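Local coordinates for exported protein (Bacteroides fragilis, PDB 4I17) that is of unknown function but, as an exported protein built of TPR repeats, probably serves as a helical scaffold for binding other proteins, at residues Thr5-Leu18 against Lys29-Asp41. Numbering follows the deposited sequence.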
loop_
_atom_site.group_PDB
_atom_site.type_symbol
_atom_site.label_atom_id
_atom_site.label_comp_id
_atom_site.label_asym_id
_atom_site.label_seq_id
_atom_site.Cartn_x
_atom_site.Cartn_y
_atom_site.Cartn_z
ATOM N N THR A 5 26.844 33.296 5.872
ATOM C CA THR A 5 25.629 34.124 5.833
ATOM C C THR A 5 24.962 34.094 4.452
ATOM O O THR A 5 23.730 34.082 4.362
ATOM C CB THR A 5 25.988 35.590 6.189
ATOM O OG1 THR A 5 26.926 35.627 7.268
ATOM C CG2 THR A 5 24.756 36.439 6.512
ATOM N N ASP A 6 25.781 34.144 3.383
ATOM C CA ASP A 6 25.358 34.156 1.982
ATOM C C ASP A 6 24.566 32.865 1.665
ATOM O O ASP A 6 25.145 31.787 1.798
ATOM C CB ASP A 6 26.609 34.301 1.082
ATOM C CG ASP A 6 26.383 34.158 -0.412
ATOM O OD1 ASP A 6 25.296 34.553 -0.891
ATOM O OD2 ASP A 6 27.307 33.696 -1.109
ATOM N N PRO A 7 23.264 32.934 1.273
ATOM C CA PRO A 7 22.509 31.698 0.998
ATOM C C PRO A 7 23.145 30.821 -0.068
ATOM O O PRO A 7 23.153 29.600 0.091
ATOM C CB PRO A 7 21.152 32.209 0.511
ATOM C CG PRO A 7 21.019 33.541 1.089
ATOM C CD PRO A 7 22.403 34.120 1.089
ATOM N N ASN A 8 23.674 31.422 -1.157
ATOM C CA ASN A 8 24.307 30.628 -2.214
ATOM C C ASN A 8 25.502 29.856 -1.668
ATOM O O ASN A 8 25.740 28.723 -2.092
ATOM C CB ASN A 8 24.732 31.476 -3.402
ATOM C CG ASN A 8 24.965 30.632 -4.630
ATOM O OD1 ASN A 8 26.104 30.317 -4.982
ATOM N ND2 ASN A 8 23.886 30.163 -5.255
ATOM N N GLN A 9 26.242 30.464 -0.726
ATOM C CA GLN A 9 27.369 29.816 -0.065
ATOM C C GLN A 9 26.852 28.643 0.771
ATOM O O GLN A 9 27.465 27.574 0.755
ATOM C CB GLN A 9 28.109 30.806 0.810
ATOM C CG GLN A 9 29.428 30.276 1.365
ATOM C CD GLN A 9 30.235 31.367 2.018
ATOM O OE1 GLN A 9 30.159 32.546 1.644
ATOM N NE2 GLN A 9 31.045 30.990 2.998
ATOM N N LEU A 10 25.708 28.833 1.486
ATOM C CA LEU A 10 25.135 27.721 2.286
ATOM C C LEU A 10 24.738 26.567 1.404
ATOM O O LEU A 10 25.016 25.421 1.748
ATOM C CB LEU A 10 23.932 28.167 3.106
ATOM C CG LEU A 10 24.212 29.157 4.226
ATOM C CD1 LEU A 10 22.920 29.794 4.688
ATOM C CD2 LEU A 10 24.917 28.484 5.410
ATOM N N LYS A 11 24.106 26.844 0.256
ATOM C CA LYS A 11 23.726 25.748 -0.648
ATOM C C LYS A 11 24.984 25.014 -1.180
ATOM O O LYS A 11 24.980 23.788 -1.256
ATOM C CB LYS A 11 22.890 26.288 -1.802
ATOM C CG LYS A 11 22.443 25.209 -2.794
ATOM C CD LYS A 11 21.772 25.851 -3.963
ATOM C CE LYS A 11 21.349 24.843 -4.998
ATOM N NZ LYS A 11 20.970 25.513 -6.278
ATOM N N ASN A 12 26.049 25.752 -1.527
ATOM C CA ASN A 12 27.295 25.142 -2.025
ATOM C C ASN A 12 27.937 24.288 -0.938
ATOM O O ASN A 12 28.434 23.192 -1.247
ATOM C CB ASN A 12 28.298 26.207 -2.533
ATOM C CG ASN A 12 27.873 26.839 -3.831
ATOM O OD1 ASN A 12 27.159 26.243 -4.636
ATOM N ND2 ASN A 12 28.329 28.058 -4.081
ATOM N N GLU A 13 27.932 24.778 0.324
ATOM C CA GLU A 13 28.454 24.027 1.486
ATOM C C GLU A 13 27.629 22.744 1.697
ATOM O O GLU A 13 28.210 21.710 2.011
ATOM C CB GLU A 13 28.447 24.874 2.771
ATOM C CG GLU A 13 29.532 25.943 2.747
ATOM C CD GLU A 13 29.537 27.010 3.827
ATOM O OE1 GLU A 13 28.577 27.075 4.631
ATOM O OE2 GLU A 13 30.499 27.811 3.843
ATOM N N GLY A 14 26.296 22.835 1.566
ATOM C CA GLY A 14 25.422 21.658 1.683
ATOM C C GLY A 14 25.707 20.647 0.582
ATOM O O GLY A 14 25.780 19.444 0.847
ATOM N N ASN A 15 25.901 21.131 -0.672
ATOM C CA ASN A 15 26.267 20.260 -1.805
ATOM C C ASN A 15 27.584 19.554 -1.529
ATOM O O ASN A 15 27.700 18.351 -1.802
ATOM C CB ASN A 15 26.372 21.046 -3.104
ATOM C CG ASN A 15 25.061 21.592 -3.630
ATOM O OD1 ASN A 15 23.976 21.132 -3.286
ATOM N ND2 ASN A 15 25.163 22.577 -4.510
ATOM N N ASP A 16 28.592 20.289 -1.014
ATOM C CA ASP A 16 29.902 19.689 -0.694
ATOM C C ASP A 16 29.753 18.592 0.360
ATOM O O ASP A 16 30.341 17.512 0.224
ATOM C CB ASP A 16 30.889 20.765 -0.192
ATOM C CG ASP A 16 31.338 21.743 -1.268
ATOM O OD1 ASP A 16 31.153 21.437 -2.467
ATOM O OD2 ASP A 16 31.890 22.815 -0.909
ATOM N N ALA A 17 28.954 18.860 1.400
ATOM C CA ALA A 17 28.716 17.882 2.458
ATOM C C ALA A 17 28.012 16.648 1.910
ATOM O O ALA A 17 28.415 15.518 2.220
ATOM C CB ALA A 17 27.889 18.503 3.575
ATOM N N LEU A 18 26.986 16.841 1.069
ATOM C CA LEU A 18 26.244 15.703 0.496
ATOM C C LEU A 18 27.174 14.845 -0.352
ATOM O O LEU A 18 27.127 13.616 -0.278
ATOM C CB LEU A 18 25.056 16.224 -0.352
ATOM C CG LEU A 18 24.126 15.201 -0.954
ATOM C CD1 LEU A 18 23.422 14.394 0.125
ATOM C CD2 LEU A 18 23.102 15.864 -1.832
ATOM N N LYS A 29 23.068 22.864 6.457
ATOM C CA LYS A 29 23.305 23.909 5.454
ATOM C C LYS A 29 22.086 24.131 4.562
ATOM O O LYS A 29 21.703 25.278 4.332
ATOM C CB LYS A 29 24.519 23.551 4.594
ATOM C CG LYS A 29 25.817 23.428 5.385
ATOM C CD LYS A 29 26.261 24.764 5.942
ATOM C CE LYS A 29 27.495 24.598 6.817
ATOM N NZ LYS A 29 27.951 25.913 7.352
ATOM N N TYR A 30 21.454 23.042 4.090
ATOM C CA TYR A 30 20.283 23.181 3.228
ATOM C C TYR A 30 19.116 23.773 3.994
ATOM O O TYR A 30 18.370 24.561 3.420
ATOM C CB TYR A 30 19.851 21.829 2.655
ATOM C CG TYR A 30 20.749 21.200 1.613
ATOM C CD1 TYR A 30 21.510 21.982 0.752
ATOM C CD2 TYR A 30 20.782 19.819 1.443
ATOM C CE1 TYR A 30 22.257 21.406 -0.276
ATOM C CE2 TYR A 30 21.541 19.232 0.434
ATOM C CZ TYR A 30 22.296 20.024 -0.400
ATOM O OH TYR A 30 23.008 19.433 -1.401
ATOM N N SER A 31 18.874 23.319 5.241
ATOM C CA SER A 31 17.712 23.847 5.979
ATOM C C SER A 31 17.856 25.356 6.209
ATOM O O SER A 31 16.883 26.081 6.039
ATOM C CB SER A 31 17.494 23.125 7.302
ATOM O OG SER A 31 18.651 23.223 8.107
ATOM N N GLU A 32 19.076 25.823 6.493
ATOM C CA GLU A 32 19.333 27.255 6.686
ATOM C C GLU A 32 19.167 27.998 5.366
ATOM O O GLU A 32 18.536 29.042 5.338
ATOM C CB GLU A 32 20.738 27.485 7.272
ATOM C CG GLU A 32 20.975 28.924 7.729
ATOM C CD GLU A 32 20.047 29.506 8.788
ATOM O OE1 GLU A 32 19.531 28.739 9.636
ATOM O OE2 GLU A 32 19.870 30.746 8.792
ATOM N N TYR A 33 19.680 27.437 4.269
ATOM C CA TYR A 33 19.537 28.054 2.941
ATOM C C TYR A 33 18.067 28.214 2.575
ATOM O O TYR A 33 17.662 29.297 2.146
ATOM C CB TYR A 33 20.267 27.175 1.920
ATOM C CG TYR A 33 19.826 27.388 0.494
ATOM C CD1 TYR A 33 20.250 28.496 -0.229
ATOM C CD2 TYR A 33 19.062 26.428 -0.169
ATOM C CE1 TYR A 33 19.873 28.680 -1.561
ATOM C CE2 TYR A 33 18.680 26.600 -1.496
ATOM C CZ TYR A 33 19.100 27.719 -2.190
ATOM O OH TYR A 33 18.740 27.865 -3.501
ATOM N N LEU A 34 17.256 27.140 2.744
ATOM C CA LEU A 34 15.828 27.193 2.410
ATOM C C LEU A 34 15.069 28.194 3.295
ATOM O O LEU A 34 14.236 28.933 2.782
ATOM C CB LEU A 34 15.184 25.810 2.475
ATOM C CG LEU A 34 15.698 24.849 1.379
ATOM C CD1 LEU A 34 15.394 23.384 1.746
ATOM C CD2 LEU A 34 15.108 25.204 0.013
ATOM N N LYS A 35 15.379 28.249 4.580
ATOM C CA LYS A 35 14.783 29.240 5.490
ATOM C C LYS A 35 15.061 30.685 4.998
ATOM O O LYS A 35 14.159 31.511 4.987
ATOM C CB LYS A 35 15.355 29.050 6.898
ATOM C CG LYS A 35 14.818 30.005 7.958
ATOM C CD LYS A 35 15.652 29.892 9.226
ATOM C CE LYS A 35 15.014 30.557 10.419
ATOM N NZ LYS A 35 15.896 30.489 11.619
ATOM N N LEU A 36 16.285 30.963 4.556
ATOM C CA LEU A 36 16.689 32.296 4.134
ATOM C C LEU A 36 16.262 32.697 2.705
ATOM O O LEU A 36 16.371 33.883 2.356
ATOM C CB LEU A 36 18.208 32.420 4.269
ATOM C CG LEU A 36 18.781 32.266 5.695
ATOM C CD1 LEU A 36 20.305 32.177 5.665
ATOM C CD2 LEU A 36 18.350 33.433 6.600
ATOM N N THR A 37 15.755 31.750 1.909
ATOM C CA THR A 37 15.342 31.982 0.512
ATOM C C THR A 37 13.865 31.637 0.278
ATOM O O THR A 37 13.474 31.276 -0.839
ATOM C CB THR A 37 16.227 31.174 -0.423
ATOM O OG1 THR A 37 16.088 29.799 -0.058
ATOM C CG2 THR A 37 17.694 31.609 -0.365
ATOM N N ASN A 38 13.058 31.720 1.337
ATOM C CA ASN A 38 11.607 31.499 1.319
ATOM C C ASN A 38 11.200 30.118 0.767
ATOM O O ASN A 38 10.114 29.989 0.206
ATOM C CB ASN A 38 10.896 32.645 0.545
ATOM C CG ASN A 38 10.814 33.957 1.309
ATOM O OD1 ASN A 38 10.660 33.990 2.542
ATOM N ND2 ASN A 38 10.893 35.079 0.594
ATOM N N ASN A 39 12.047 29.076 0.969
ATOM C CA ASN A 39 11.727 27.689 0.575
ATOM C C ASN A 39 11.331 27.572 -0.888
ATOM O O ASN A 39 10.339 26.921 -1.202
ATOM C CB ASN A 39 10.575 27.158 1.448
ATOM C CG ASN A 39 10.916 27.110 2.902
ATOM O OD1 ASN A 39 11.998 26.668 3.291
ATOM N ND2 ASN A 39 9.986 27.532 3.734
ATOM N N GLN A 40 12.087 28.190 -1.776
ATOM C CA GLN A 40 11.726 28.220 -3.196
ATOM C C GLN A 40 12.435 27.148 -4.039
ATOM O O GLN A 40 11.918 26.753 -5.083
ATOM C CB GLN A 40 12.026 29.611 -3.772
ATOM C CG GLN A 40 11.120 30.713 -3.215
ATOM C CD GLN A 40 9.669 30.540 -3.627
ATOM O OE1 GLN A 40 8.812 30.137 -2.826
ATOM N NE2 GLN A 40 9.372 30.820 -4.891
ATOM N N ASP A 41 13.603 26.689 -3.601
ATOM C CA ASP A 41 14.396 25.719 -4.358
ATOM C C ASP A 41 13.928 24.300 -4.040
ATOM O O ASP A 41 14.407 23.682 -3.092
ATOM C CB ASP A 41 15.871 25.917 -4.010
ATOM C CG ASP A 41 16.871 25.055 -4.756
ATOM O OD1 ASP A 41 16.442 24.123 -5.473
ATOM O OD2 ASP A 41 18.082 25.276 -4.577
#
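Asp41 OD2 is gripped by three groups: Lys11 NZ reaches it in a long, weak salt bridge (3.4 Å), Tyr33 OH donates to its anti lone pair at 2.9 Å, and Thr44 OG1 of the next helix is a further hydrogen-bond partner. Lys11 arrives fully extended, its CG anti to the backbone N (chi1 -180°), and runs alongside the Tyr33 ring in the same direction. Lys11 CB lies over the centre of one face, a CH-pi contact 3.8 Å from the centroid of the Tyr33 ring, while Thr37 OG1, which donates a hydrogen bond to Tyr33 O, lies over the opposite face. The ring is thus held between the two and tethered at its hydroxyl. Tyr30 enters a hole formed by Lys11, Gly14, Asn15 and Leu18; its OH donates to Asn15 OD1 (2.7 Å), in the carbonyl plane and on a lone pair. Bare Gly14 lets the ring close in, with CA 4.2 Å from its centroid. Leu10 is the knob from the other helix, seated among Lys29, Glu32, Tyr33 and Leu36, and its CD1 meets Leu36 CD1 at 3.7 Å. Lys29, bent at chi2 (-67°), crosses Glu13 obliquely, and Lys29 NZ meets Glu13 OE1 in a salt bridge at 3.0 Å, from above the carboxylate plane. The axes of helix segments 7-18 and 29-36 come within 8.1 Å, antiparallel at 155°, a hairpin of the kind TPR proteins are built from; at this N-terminal end of the chain, helix 42-54 packs against Lys11, Leu18 and Tyr30.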